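Local coordinates for protein AGR_C_1268p (Agrobacterium tumefaciens str. C58, PDB 2GHS) that probably binds a divalent metal ion and may hydrolyse sugar lactones, as a regucalcin-like member of the SMP-30/gluconolactonase family of beta-propellers, at residues P54-A59 and A277-D282; S235-E240 and K317-P322; E250-R255 and I263-V268; A283-V288 and T309-I314. All blocks are in the same frame, centred on the assembly; numbering follows the deposited sequence.

Interaction 1 (P54-A59 and A277-D282)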
loop_
_atom_site.group_PDB
_atom_site.type_symbol
_atom_site.label_atom_id
_atom_site.label_comp_id
_atom_site.label_asym_id
_atom_site.label_seq_id
_atom_site.Cartn_x
_atom_site.Cartn_y
_atom_site.Cartn_z
ATOM N N PRO A 54 2.755 -3.671 1.242
ATOM C CA PRO A 54 4.096 -3.903 1.802
ATOM C C PRO A 54 4.539 -2.817 2.749
ATOM O O PRO A 54 4.162 -1.632 2.555
ATOM C CB PRO A 54 5.021 -3.840 0.561
ATOM C CG PRO A 54 4.274 -3.046 -0.409
ATOM C CD PRO A 54 2.809 -3.360 -0.184
ATOM N N THR A 55 5.346 -3.172 3.749
ATOM C CA THR A 55 5.920 -2.179 4.654
ATOM C C THR A 55 7.198 -2.766 5.250
ATOM O O THR A 55 7.479 -3.965 5.074
ATOM C CB THR A 55 4.867 -1.745 5.740
ATOM O OG1 THR A 55 5.380 -0.658 6.520
ATOM C CG2 THR A 55 4.503 -2.880 6.649
ATOM N N PHE A 56 8.026 -1.930 5.866
ATOM C CA PHE A 56 9.323 -2.375 6.334
ATOM C C PHE A 56 9.446 -1.999 7.813
ATOM O O PHE A 56 9.059 -0.885 8.221
ATOM C CB PHE A 56 10.442 -1.661 5.575
ATOM C CG PHE A 56 11.835 -2.169 5.890
ATOM C CD1 PHE A 56 12.242 -3.450 5.553
ATOM C CD2 PHE A 56 12.739 -1.320 6.457
ATOM C CE1 PHE A 56 13.526 -3.864 5.853
ATOM C CE2 PHE A 56 14.021 -1.732 6.720
ATOM C CZ PHE A 56 14.401 -2.991 6.420
ATOM N N ASP A 57 9.968 -2.942 8.588
ATOM C CA ASP A 57 10.374 -2.728 10.002
ATOM C C ASP A 57 11.886 -2.584 10.117
ATOM O O ASP A 57 12.603 -3.579 10.075
ATOM C CB ASP A 57 9.872 -3.908 10.869
ATOM C CG ASP A 57 10.120 -3.711 12.368
ATOM O OD1 ASP A 57 10.920 -2.825 12.758
ATOM O OD2 ASP A 57 9.499 -4.459 13.176
ATOM N N PRO A 58 12.380 -1.353 10.272
ATOM C CA PRO A 58 13.804 -1.109 10.330
ATOM C C PRO A 58 14.509 -1.730 11.547
ATOM O O PRO A 58 15.676 -2.065 11.471
ATOM C CB PRO A 58 13.896 0.422 10.321
ATOM C CG PRO A 58 12.644 0.883 10.846
ATOM C CD PRO A 58 11.608 -0.108 10.423
ATOM N N ALA A 59 13.780 -1.906 12.649
ATOM C CA ALA A 59 14.363 -2.449 13.848
ATOM C C ALA A 59 14.743 -3.925 13.708
ATOM O O ALA A 59 15.759 -4.343 14.243
ATOM C CB ALA A 59 13.424 -2.219 15.021
ATOM N N ALA A 277 7.257 0.103 -1.515
ATOM C CA ALA A 277 7.609 0.319 -0.103
ATOM C C ALA A 277 9.095 0.677 -0.001
ATOM O O ALA A 277 9.893 0.104 -0.709
ATOM C CB ALA A 277 7.301 -0.911 0.730
ATOM N N PHE A 278 9.453 1.627 0.873
ATOM C CA PHE A 278 10.838 1.890 1.194
ATOM C C PHE A 278 11.388 0.807 2.095
ATOM O O PHE A 278 10.765 0.451 3.097
ATOM C CB PHE A 278 11.004 3.243 1.888
ATOM C CG PHE A 278 10.481 4.400 1.079
ATOM C CD1 PHE A 278 11.027 4.663 -0.190
ATOM C CD2 PHE A 278 9.477 5.227 1.570
ATOM C CE1 PHE A 278 10.564 5.724 -0.971
ATOM C CE2 PHE A 278 9.018 6.309 0.799
ATOM C CZ PHE A 278 9.551 6.541 -0.470
ATOM N N ILE A 279 12.576 0.311 1.751
ATOM C CA ILE A 279 13.209 -0.769 2.486
ATOM C C ILE A 279 14.697 -0.490 2.626
ATOM O O ILE A 279 15.260 0.400 1.972
ATOM C CB ILE A 279 13.002 -2.183 1.819
ATOM C CG1 ILE A 279 13.681 -2.247 0.454
ATOM C CG2 ILE A 279 11.563 -2.502 1.724
ATOM C CD1 ILE A 279 13.802 -3.638 -0.102
ATOM N N GLY A 280 15.352 -1.310 3.436
ATOM C CA GLY A 280 16.757 -1.175 3.703
ATOM C C GLY A 280 17.091 -0.209 4.830
ATOM O O GLY A 280 16.238 0.577 5.266
ATOM N N PRO A 281 18.331 -0.262 5.303
ATOM C CA PRO A 281 18.703 0.459 6.508
ATOM C C PRO A 281 18.623 1.952 6.409
ATOM O O PRO A 281 18.544 2.617 7.457
ATOM C CB PRO A 281 20.147 -0.003 6.783
ATOM C CG PRO A 281 20.594 -0.669 5.571
ATOM C CD PRO A 281 19.407 -1.143 4.825
ATOM N N ASP A 282 18.661 2.497 5.198
ATOM C CA ASP A 282 18.512 3.939 5.060
ATOM C C ASP A 282 17.194 4.356 4.368
ATOM O O ASP A 282 17.085 5.469 3.876
ATOM C CB ASP A 282 19.691 4.492 4.277
ATOM C CG ASP A 282 21.015 4.362 5.021
ATOM O OD1 ASP A 282 21.021 4.382 6.287
ATOM O OD2 ASP A 282 22.061 4.276 4.329
#

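Interaction 2 (S235-E240 and K317-P322)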
loop_
_atom_site.group_PDB
_atom_site.type_symbol
_atom_site.label_atom_id
_atom_site.label_comp_id
_atom_site.label_asym_id
_atom_site.label_seq_id
_atom_site.Cartn_x
_atom_site.Cartn_y
_atom_site.Cartn_z
ATOM N N SER A 235 0.843 3.848 -3.475
ATOM C CA SER A 235 1.882 4.868 -3.566
ATOM C C SER A 235 2.627 5.133 -2.283
ATOM O O SER A 235 2.070 4.994 -1.189
ATOM C CB SER A 235 1.291 6.208 -3.976
ATOM O OG SER A 235 0.701 6.159 -5.267
ATOM N N VAL A 236 3.874 5.554 -2.460
ATOM C CA VAL A 236 4.685 6.146 -1.375
ATOM C C VAL A 236 5.098 7.548 -1.795
ATOM O O VAL A 236 5.024 7.919 -2.945
ATOM C CB VAL A 236 5.885 5.299 -0.959
ATOM C CG1 VAL A 236 5.433 3.984 -0.326
ATOM C CG2 VAL A 236 6.837 5.076 -2.134
ATOM N N CYS A 237 5.487 8.337 -0.816
ATOM C CA CYS A 237 5.900 9.705 -1.008
ATOM C C CYS A 237 7.297 9.847 -0.367
ATOM O O CYS A 237 7.499 9.513 0.818
ATOM C CB CYS A 237 4.859 10.636 -0.407
ATOM S SG CYS A 237 5.163 12.377 -0.674
ATOM N N ASP A 238 8.290 10.246 -1.177
ATOM C CA ASP A 238 9.660 10.279 -0.689
ATOM C C ASP A 238 9.989 11.559 0.132
ATOM O O ASP A 238 9.128 12.383 0.408
ATOM C CB ASP A 238 10.670 10.009 -1.823
ATOM C CG ASP A 238 10.793 11.138 -2.817
ATOM O OD1 ASP A 238 10.400 12.286 -2.507
ATOM O OD2 ASP A 238 11.325 10.892 -3.958
ATOM N N ALA A 239 11.248 11.683 0.545
ATOM C CA ALA A 239 11.630 12.722 1.487
ATOM C C ALA A 239 11.556 14.092 0.834
ATOM O O ALA A 239 11.495 15.097 1.546
ATOM C CB ALA A 239 13.033 12.485 2.002
ATOM N N GLU A 240 11.615 14.129 -0.498
ATOM C CA GLU A 240 11.474 15.368 -1.270
ATOM C C GLU A 240 10.022 15.692 -1.615
ATOM O O GLU A 240 9.754 16.772 -2.142
ATOM C CB GLU A 240 12.200 15.251 -2.591
ATOM C CG GLU A 240 13.628 15.449 -2.492
ATOM C CD GLU A 240 14.236 15.600 -3.902
ATOM O OE1 GLU A 240 13.472 15.671 -4.949
ATOM O OE2 GLU A 240 15.478 15.655 -3.921
ATOM N N LYS A 317 15.210 8.167 -1.876
ATOM C CA LYS A 317 15.452 8.809 -0.610
ATOM C C LYS A 317 14.117 8.716 0.121
ATOM O O LYS A 317 13.314 9.635 0.068
ATOM C CB LYS A 317 15.880 10.275 -0.789
ATOM C CG LYS A 317 17.088 10.543 -1.664
ATOM C CD LYS A 317 18.383 10.196 -0.982
ATOM C CE LYS A 317 19.623 10.729 -1.757
ATOM N NZ LYS A 317 20.809 9.839 -1.572
ATOM N N GLY A 318 13.891 7.612 0.813
ATOM C CA GLY A 318 12.636 7.380 1.487
ATOM C C GLY A 318 12.589 7.744 2.957
ATOM O O GLY A 318 13.448 8.459 3.479
ATOM N N ARG A 319 11.516 7.284 3.606
ATOM C CA ARG A 319 11.327 7.441 5.037
ATOM C C ARG A 319 10.600 6.230 5.563
ATOM O O ARG A 319 9.727 5.673 4.892
ATOM C CB ARG A 319 10.511 8.674 5.379
ATOM C CG ARG A 319 9.311 8.897 4.525
ATOM C CD ARG A 319 8.403 10.048 5.093
ATOM N NE ARG A 319 8.103 11.000 4.029
ATOM C CZ ARG A 319 6.905 11.222 3.478
ATOM N NH1 ARG A 319 5.813 10.604 3.907
ATOM N NH2 ARG A 319 6.820 12.106 2.479
ATOM N N PHE A 320 10.975 5.817 6.761
ATOM C CA PHE A 320 10.309 4.702 7.371
ATOM C C PHE A 320 8.916 5.107 7.816
ATOM O O PHE A 320 8.647 6.261 8.113
ATOM C CB PHE A 320 11.088 4.173 8.551
ATOM C CG PHE A 320 12.493 3.668 8.196
ATOM C CD1 PHE A 320 12.665 2.663 7.257
ATOM C CD2 PHE A 320 13.610 4.174 8.818
ATOM C CE1 PHE A 320 13.919 2.191 6.938
ATOM C CE2 PHE A 320 14.878 3.682 8.518
ATOM C CZ PHE A 320 15.011 2.678 7.565
ATOM N N GLU A 321 8.020 4.120 7.803
ATOM C CA GLU A 321 6.632 4.355 8.089
ATOM C C GLU A 321 6.444 4.699 9.562
ATOM O O GLU A 321 7.132 4.152 10.429
ATOM C CB GLU A 321 5.814 3.091 7.709
ATOM C CG GLU A 321 5.804 2.795 6.193
ATOM C CD GLU A 321 5.105 3.873 5.311
ATOM O OE1 GLU A 321 4.104 4.449 5.731
ATOM O OE2 GLU A 321 5.570 4.177 4.186
ATOM N N PRO A 322 5.558 5.648 9.850
ATOM C CA PRO A 322 5.239 5.958 11.235
ATOM C C PRO A 322 4.625 4.802 11.986
ATOM O O PRO A 322 4.007 3.926 11.381
ATOM C CB PRO A 322 4.166 7.055 11.122
ATOM C CG PRO A 322 4.388 7.631 9.799
ATOM C CD PRO A 322 4.832 6.536 8.922
HETATM O O HOH W 1 13.849 9.629 -4.068
HETATM O O HOH W 2 13.853 12.373 -1.490
#

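Interaction 3 (E250-R255 and I263-V268)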
loop_
_atom_site.group_PDB
_atom_site.type_symbol
_atom_site.label_atom_id
_atom_site.label_comp_id
_atom_site.label_asym_id
_atom_site.label_seq_id
_atom_site.Cartn_x
_atom_site.Cartn_y
_atom_site.Cartn_z
ATOM N N GLU A 250 0.617 -1.969 -16.208
ATOM C CA GLU A 250 1.671 -1.357 -16.974
ATOM C C GLU A 250 3.076 -1.790 -16.527
ATOM O O GLU A 250 4.065 -1.334 -17.128
ATOM C CB GLU A 250 1.552 0.178 -16.857
ATOM C CG GLU A 250 0.366 0.680 -17.652
ATOM C CD GLU A 250 0.656 0.643 -19.141
ATOM O OE1 GLU A 250 1.381 1.528 -19.629
ATOM O OE2 GLU A 250 0.190 -0.275 -19.816
ATOM N N GLY A 251 3.174 -2.651 -15.505
ATOM C CA GLY A 251 4.483 -3.141 -15.014
ATOM C C GLY A 251 5.426 -1.973 -14.751
ATOM O O GLY A 251 6.528 -1.862 -15.344
ATOM N N ALA A 252 4.964 -1.076 -13.896
ATOM C CA ALA A 252 5.643 0.218 -13.686
ATOM C C ALA A 252 5.374 0.821 -12.348
ATOM O O ALA A 252 4.265 0.658 -11.791
ATOM C CB ALA A 252 5.190 1.176 -14.730
ATOM N N VAL A 253 6.373 1.563 -11.867
ATOM C CA VAL A 253 6.192 2.546 -10.828
ATOM C C VAL A 253 6.454 3.908 -11.483
ATOM O O VAL A 253 7.506 4.117 -12.114
ATOM C CB VAL A 253 7.146 2.298 -9.617
ATOM C CG1 VAL A 253 6.987 3.399 -8.539
ATOM C CG2 VAL A 253 6.834 0.943 -8.986
ATOM N N ASP A 254 5.451 4.772 -11.398
ATOM C CA ASP A 254 5.518 6.118 -11.946
ATOM C C ASP A 254 5.912 7.089 -10.842
ATOM O O ASP A 254 5.359 7.052 -9.726
ATOM C CB ASP A 254 4.157 6.495 -12.514
ATOM C CG ASP A 254 3.875 5.783 -13.812
ATOM O OD1 ASP A 254 4.847 5.657 -14.634
ATOM O OD2 ASP A 254 2.723 5.341 -14.030
ATOM N N ARG A 255 6.799 8.004 -11.183
ATOM C CA ARG A 255 7.244 9.041 -10.270
ATOM C C ARG A 255 6.797 10.430 -10.768
ATOM O O ARG A 255 6.970 10.801 -11.933
ATOM C CB ARG A 255 8.747 8.979 -10.142
ATOM C CG ARG A 255 9.393 10.025 -9.280
ATOM C CD ARG A 255 10.926 9.907 -9.399
ATOM N NE ARG A 255 11.689 10.861 -8.576
ATOM C CZ ARG A 255 13.009 10.887 -8.585
ATOM N NH1 ARG A 255 13.693 10.044 -9.346
ATOM N NH2 ARG A 255 13.652 11.747 -7.837
ATOM N N ILE A 263 7.558 12.485 -14.203
ATOM C CA ILE A 263 8.949 12.643 -14.621
ATOM C C ILE A 263 9.683 11.342 -14.944
ATOM O O ILE A 263 10.699 11.372 -15.658
ATOM C CB ILE A 263 9.789 13.471 -13.636
ATOM C CG1 ILE A 263 9.970 12.710 -12.318
ATOM C CG2 ILE A 263 9.229 14.890 -13.428
ATOM C CD1 ILE A 263 11.039 13.316 -11.465
ATOM N N ALA A 264 9.193 10.203 -14.460
ATOM C CA ALA A 264 9.833 8.934 -14.729
ATOM C C ALA A 264 8.861 7.770 -14.612
ATOM O O ALA A 264 7.866 7.833 -13.843
ATOM C CB ALA A 264 10.989 8.695 -13.793
ATOM N N ARG A 265 9.215 6.705 -15.307
ATOM C CA ARG A 265 8.569 5.409 -15.206
ATOM C C ARG A 265 9.617 4.322 -15.051
ATOM O O ARG A 265 10.536 4.194 -15.897
ATOM C CB ARG A 265 7.744 5.103 -16.463
ATOM C CG ARG A 265 7.224 3.663 -16.504
ATOM C CD ARG A 265 6.046 3.491 -17.443
ATOM N NE ARG A 265 4.805 4.013 -16.867
ATOM C CZ ARG A 265 3.597 3.830 -17.411
ATOM N NH1 ARG A 265 3.466 3.134 -18.531
ATOM N NH2 ARG A 265 2.505 4.332 -16.821
ATOM N N TYR A 266 9.497 3.550 -13.967
ATOM C CA TYR A 266 10.473 2.524 -13.620
ATOM C C TYR A 266 9.783 1.207 -13.860
ATOM O O TYR A 266 8.774 0.869 -13.189
ATOM C CB TYR A 266 10.892 2.647 -12.143
ATOM C CG TYR A 266 11.568 3.959 -11.818
ATOM C CD1 TYR A 266 10.818 5.078 -11.484
ATOM C CD2 TYR A 266 12.944 4.107 -11.952
ATOM C CE1 TYR A 266 11.410 6.287 -11.241
ATOM C CE2 TYR A 266 13.547 5.349 -11.677
ATOM C CZ TYR A 266 12.762 6.429 -11.339
ATOM O OH TYR A 266 13.369 7.668 -11.085
ATOM N N GLU A 267 10.265 0.485 -14.866
ATOM C CA GLU A 267 9.680 -0.775 -15.285
ATOM C C GLU A 267 9.979 -1.889 -14.257
ATOM O O GLU A 267 11.048 -1.919 -13.637
ATOM C CB GLU A 267 10.133 -1.161 -16.697
ATOM C CG GLU A 267 9.710 -0.152 -17.779
ATOM C CD GLU A 267 10.127 -0.545 -19.186
ATOM O OE1 GLU A 267 11.014 -1.417 -19.357
ATOM O OE2 GLU A 267 9.553 0.028 -20.161
ATOM N N VAL A 268 9.011 -2.786 -14.087
ATOM C CA VAL A 268 9.145 -4.037 -13.296
ATOM C C VAL A 268 8.497 -5.176 -14.075
ATOM O O VAL A 268 7.593 -4.953 -14.873
ATOM C CB VAL A 268 8.523 -3.956 -11.896
ATOM C CG1 VAL A 268 9.199 -2.841 -11.075
ATOM C CG2 VAL A 268 7.098 -3.668 -11.956
HETATM O O HOH W 3 0.262 4.273 -18.583
HETATM O O HOH W 4 5.236 0.417 -18.900
#

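Interaction 4 (A283-V288 and T309-I314)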
loop_
_atom_site.group_PDB
_atom_site.type_symbol
_atom_site.label_atom_id
_atom_site.label_comp_id
_atom_site.label_asym_id
_atom_site.label_seq_id
_atom_site.Cartn_x
_atom_site.Cartn_y
_atom_site.Cartn_z
ATOM N N ALA A 283 16.218 3.445 4.311
ATOM C CA ALA A 283 14.964 3.646 3.558
ATOM C C ALA A 283 15.308 4.062 2.121
ATOM O O ALA A 283 14.648 4.917 1.555
ATOM C CB ALA A 283 14.066 4.691 4.228
ATOM N N SER A 284 16.390 3.493 1.570
ATOM C CA SER A 284 16.922 3.963 0.270
ATOM C C SER A 284 16.768 3.017 -0.916
ATOM O O SER A 284 17.371 3.260 -1.979
ATOM C CB SER A 284 18.387 4.370 0.406
ATOM O OG SER A 284 19.166 3.232 0.741
ATOM N N ARG A 285 16.006 1.932 -0.717
ATOM C CA ARG A 285 15.650 1.001 -1.778
ATOM C C ARG A 285 14.148 0.894 -1.906
ATOM O O ARG A 285 13.404 1.209 -0.953
ATOM C CB ARG A 285 16.215 -0.399 -1.490
ATOM C CG ARG A 285 17.655 -0.415 -1.104
ATOM C CD ARG A 285 18.550 -0.053 -2.261
ATOM N NE ARG A 285 19.943 -0.099 -1.819
ATOM C CZ ARG A 285 20.714 0.951 -1.556
ATOM N NH1 ARG A 285 20.310 2.218 -1.744
ATOM N NH2 ARG A 285 21.936 0.720 -1.141
ATOM N N LEU A 286 13.685 0.453 -3.078
ATOM C CA LEU A 286 12.258 0.400 -3.318
ATOM C C LEU A 286 11.817 -1.015 -3.656
ATOM O O LEU A 286 12.237 -1.572 -4.665
ATOM C CB LEU A 286 11.841 1.395 -4.404
ATOM C CG LEU A 286 10.362 1.771 -4.358
ATOM C CD1 LEU A 286 10.034 2.701 -3.176
ATOM C CD2 LEU A 286 9.892 2.365 -5.670
ATOM N N LEU A 287 11.021 -1.581 -2.762
ATOM C CA LEU A 287 10.320 -2.870 -2.985
ATOM C C LEU A 287 9.018 -2.632 -3.743
ATOM O O LEU A 287 8.375 -1.600 -3.506
ATOM C CB LEU A 287 10.064 -3.532 -1.608
ATOM C CG LEU A 287 9.272 -4.846 -1.527
ATOM C CD1 LEU A 287 9.635 -5.548 -0.244
ATOM C CD2 LEU A 287 7.774 -4.608 -1.563
ATOM N N VAL A 288 8.615 -3.567 -4.620
ATOM C CA VAL A 288 7.399 -3.436 -5.437
ATOM C C VAL A 288 6.715 -4.792 -5.478
ATOM O O VAL A 288 7.341 -5.778 -5.864
ATOM C CB VAL A 288 7.740 -3.005 -6.883
ATOM C CG1 VAL A 288 6.499 -2.797 -7.652
ATOM C CG2 VAL A 288 8.630 -1.749 -6.878
ATOM N N THR A 309 7.691 -10.336 -6.084
ATOM C CA THR A 309 8.011 -9.140 -5.320
ATOM C C THR A 309 9.440 -8.768 -5.683
ATOM O O THR A 309 10.363 -9.614 -5.627
ATOM C CB THR A 309 7.845 -9.429 -3.812
ATOM O OG1 THR A 309 6.484 -9.843 -3.549
ATOM C CG2 THR A 309 8.175 -8.258 -2.958
ATOM N N PHE A 310 9.613 -7.525 -6.097
ATOM C CA PHE A 310 10.862 -7.024 -6.666
ATOM C C PHE A 310 11.502 -5.910 -5.843
ATOM O O PHE A 310 10.874 -5.323 -4.998
ATOM C CB PHE A 310 10.603 -6.460 -8.061
ATOM C CG PHE A 310 9.839 -7.382 -8.956
ATOM C CD1 PHE A 310 10.480 -8.413 -9.655
ATOM C CD2 PHE A 310 8.446 -7.242 -9.118
ATOM C CE1 PHE A 310 9.730 -9.318 -10.449
ATOM C CE2 PHE A 310 7.718 -8.128 -9.936
ATOM C CZ PHE A 310 8.343 -9.170 -10.566
ATOM N N GLU A 311 12.756 -5.636 -6.118
ATOM C CA GLU A 311 13.426 -4.399 -5.690
ATOM C C GLU A 311 13.961 -3.699 -6.925
ATOM O O GLU A 311 14.620 -4.318 -7.770
ATOM C CB GLU A 311 14.576 -4.752 -4.752
ATOM C CG GLU A 311 15.300 -3.613 -4.111
ATOM C CD GLU A 311 16.511 -4.134 -3.365
ATOM O OE1 GLU A 311 16.372 -4.630 -2.250
ATOM O OE2 GLU A 311 17.633 -4.104 -3.909
ATOM N N LEU A 312 13.763 -2.390 -7.029
ATOM C CA LEU A 312 14.295 -1.655 -8.181
ATOM C C LEU A 312 15.827 -1.532 -8.091
ATOM O O LEU A 312 16.393 -1.661 -6.985
ATOM C CB LEU A 312 13.687 -0.251 -8.227
ATOM C CG LEU A 312 12.183 -0.106 -8.468
ATOM C CD1 LEU A 312 11.828 1.357 -8.724
ATOM C CD2 LEU A 312 11.761 -0.939 -9.648
ATOM N N GLY A 313 16.486 -1.253 -9.214
ATOM C CA GLY A 313 17.926 -1.079 -9.224
ATOM C C GLY A 313 18.406 0.289 -8.786
ATOM O O GLY A 313 19.597 0.505 -8.588
ATOM N N ILE A 314 17.468 1.219 -8.637
ATOM C CA ILE A 314 17.800 2.633 -8.369
ATOM C C ILE A 314 17.653 2.994 -6.909
ATOM O O ILE A 314 16.925 2.384 -6.127
ATOM C CB ILE A 314 16.941 3.603 -9.229
ATOM C CG1 ILE A 314 15.447 3.396 -8.928
ATOM C CG2 ILE A 314 17.255 3.430 -10.721
ATOM C CD1 ILE A 314 14.788 4.592 -8.477
HETATM O O HOH W 5 15.745 0.212 -5.065
#

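Interaction 1 (P54-A59 and A277-D282)
Apolar packing without hydrogen bonds joins two neighbouring sheets here: Pro54 and Phe56 of strand 51-57 lie on Ala277, Ile279 and Gly280 at the end of strand 273-279. The two short strands run in nearly the same direction, 25° apart. Their axes come no closer than 6.1 Å, too far for backbone pairing. Phe56 covers the most surface. Its CG is anti to the backbone N (chi1 -174°), and the ring lies over the backbone of Ile279 and Gly280. Ile279 CA makes a CH-pi contact 4.1 Å from the centroid of the Phe56 ring. Gly280 N sits over the same face, also offset toward the rim. The Ile279 side chain crosses that of Phe56 at about a right angle, with Ile279 CG2 4.0 Å from Phe56 CD1. Farther back, Ala277 CB meets Pro54 CB at 3.7 Å. Gly280 has a positive phi of 86°, a backbone shape that favours glycine. Phe320 and Leu78 also touch the Phe56 side chain. Pro54 lies close to Glu52, a predicted ligand of the divalent metal. Packing of this kind between separate four-stranded antiparallel sheets is characteristic of adjacent blades in a beta-propeller.

Interaction 2 (S235-E240 and K317-P322)
The chain segment that follows strand 309-311 passes the end of strand 231-237 in this beta-propeller, and Lys317 and Arg319 meet Asp238 and Ala239 there. The backbone bond from Ala239 N to Lys317 O is 2.9 Å long and fairly straight, at 163°. Asp238 CB also packs on Lys317 O. One water joins Asp238 OD2 to Lys317 N, and a second receives a weak bond from Glu240 N while donating to Lys317 O. The Arg319 chain bends at chi3 (130°) and brings its guanidinium over the turn. Arg319 NH2 donates to Asp238 O at 3.1 Å, from above the carbonyl plane. Cys237 O lies over the centre of the guanidinium, 3.1 Å above its plane. It is not hydrogen-bonded to Arg319 NH2, since the N-H does not point at it. Cys237 SG is 3.6 Å from Arg319 NH2. The other terminal nitrogen, Arg319 NH1, bonds to Phe186 O. Asp238 has its own partners in His242 N and Trp244 NE1. Arg319 thus spans two parts of the fold through backbone carbonyls, not through a salt bridge with Asp238. Those carbonyl dipoles probably stabilise its positive charge.

Interaction 3 (E250-R255 and I263-V268)
Arg265 and Asp254 lie side by side and point the same way across an antiparallel beta hairpin, strands 252-256 and 262-267. Arg265 forms a salt-bridge network with Asp254 and Glu250. The guanidinium and the Asp254 carboxylate are nearly coplanar, 21° apart. The grip is side-on. Arg265 NE reaches Asp254 OD1 at 2.8 Å and Arg265 NH2 reaches Asp254 OD2 at 3.0 Å, each on a syn lone pair. Glu250 meets the same arginine at a steeper angle, its carboxylate turned 62° from the guanidinium. Arg265 NH1 bonds to Glu250 OE1 at 2.9 Å, on the anti side, while Lys229 pairs with Glu250 OE2. Ala252 CB and Glu250 CB cover one face of the guanidinium. A bend at chi3 (-76°) turns the Arg265 head into this network. The opposite face of the hairpin carries Val253, Arg255, Ala264 and Tyr266. There the extended Arg255 chain runs past the edge of the Tyr266 ring, with Arg255 CB near the ring plane. Ile263 CD1 lies over one face of the Arg255 guanidinium. Ile263 and Ala264 both face Arg255 in a classic beta bulge. At the far end of the Arg255 side chain, NH1 donates to Tyr266 OH at 3.0 Å, within the guanidinium plane.

Interaction 4 (A283-V288 and T309-I314)
Leu286 and Leu312 reach one another from different first torsions: CG of Leu286 is anti to the backbone N (chi1 -159°), whereas CG of Leu312 is anti to the carbonyl carbon (chi1 -65°). The two side chains end up alongside each other and point the same way. Leu286 CD2 is 3.8 Å from Leu312 CD1. Val288 CG2 also packs against Leu312 CG. Leu287 crosses Thr309 obliquely, and its CG, CD1 and CD2 all pack on the Thr309 methyl. Leu287 CG is 3.9 Å from Thr309 CG2. Behind these contacts is antiparallel pairing of strands 285-290 and 309-311, inner neighbours in a four-stranded sheet that forms one propeller blade. Val288 and Phe310 make a hydrogen-bonded pair. Val288 N donates to Phe310 O at 2.9 Å, and Phe310 N returns a nearly straight bond to Val288 O. Leu287 and Glu311 form the next, non-hydrogen-bonded pair. Leu312 N then bonds to Leu286 O at 2.9 Å. Beyond this point the chains separate, and one water bridges them. It accepts from Leu286 N at 2.9 Å and donates to Leu312 O at 2.8 Å and to Ile314 O at 2.7 Å. The Glu311 chain is extended beyond CG, and its carboxylate carbon approaches Arg285 CB. Glu311 OE2 forms a salt bridge with Arg41. Past Leu312 N the direct backbone bonds give way to a water that serves three backbone groups, while the charge of Glu311 is met from strand 41-44.

Interactions 1 and 4 meet in one sheet, where strand 273-279 pairs with strand 285-290: Ala277 N lies 2.8 Å from Leu287 O, a probable hydrogen bond. Interaction 2 touches both. Phe320 CE1 is 3.3 Å from Gly280 O of interaction 1, and Gly318 N probably bonds to Ala283 O of interaction 4. Interaction 3 lies in the next sheet, to which strand 231-237 of interaction 2 also belongs, and packs on interaction 4 through Tyr266 and Val268 against Leu312 and Ile314. Interactions 1 and 3 do not touch; their centres are about 20 Å apart. The side chains of Val253 and Val288 each lie about 9 Å from that of Asp233, the predicted proton donor or acceptor.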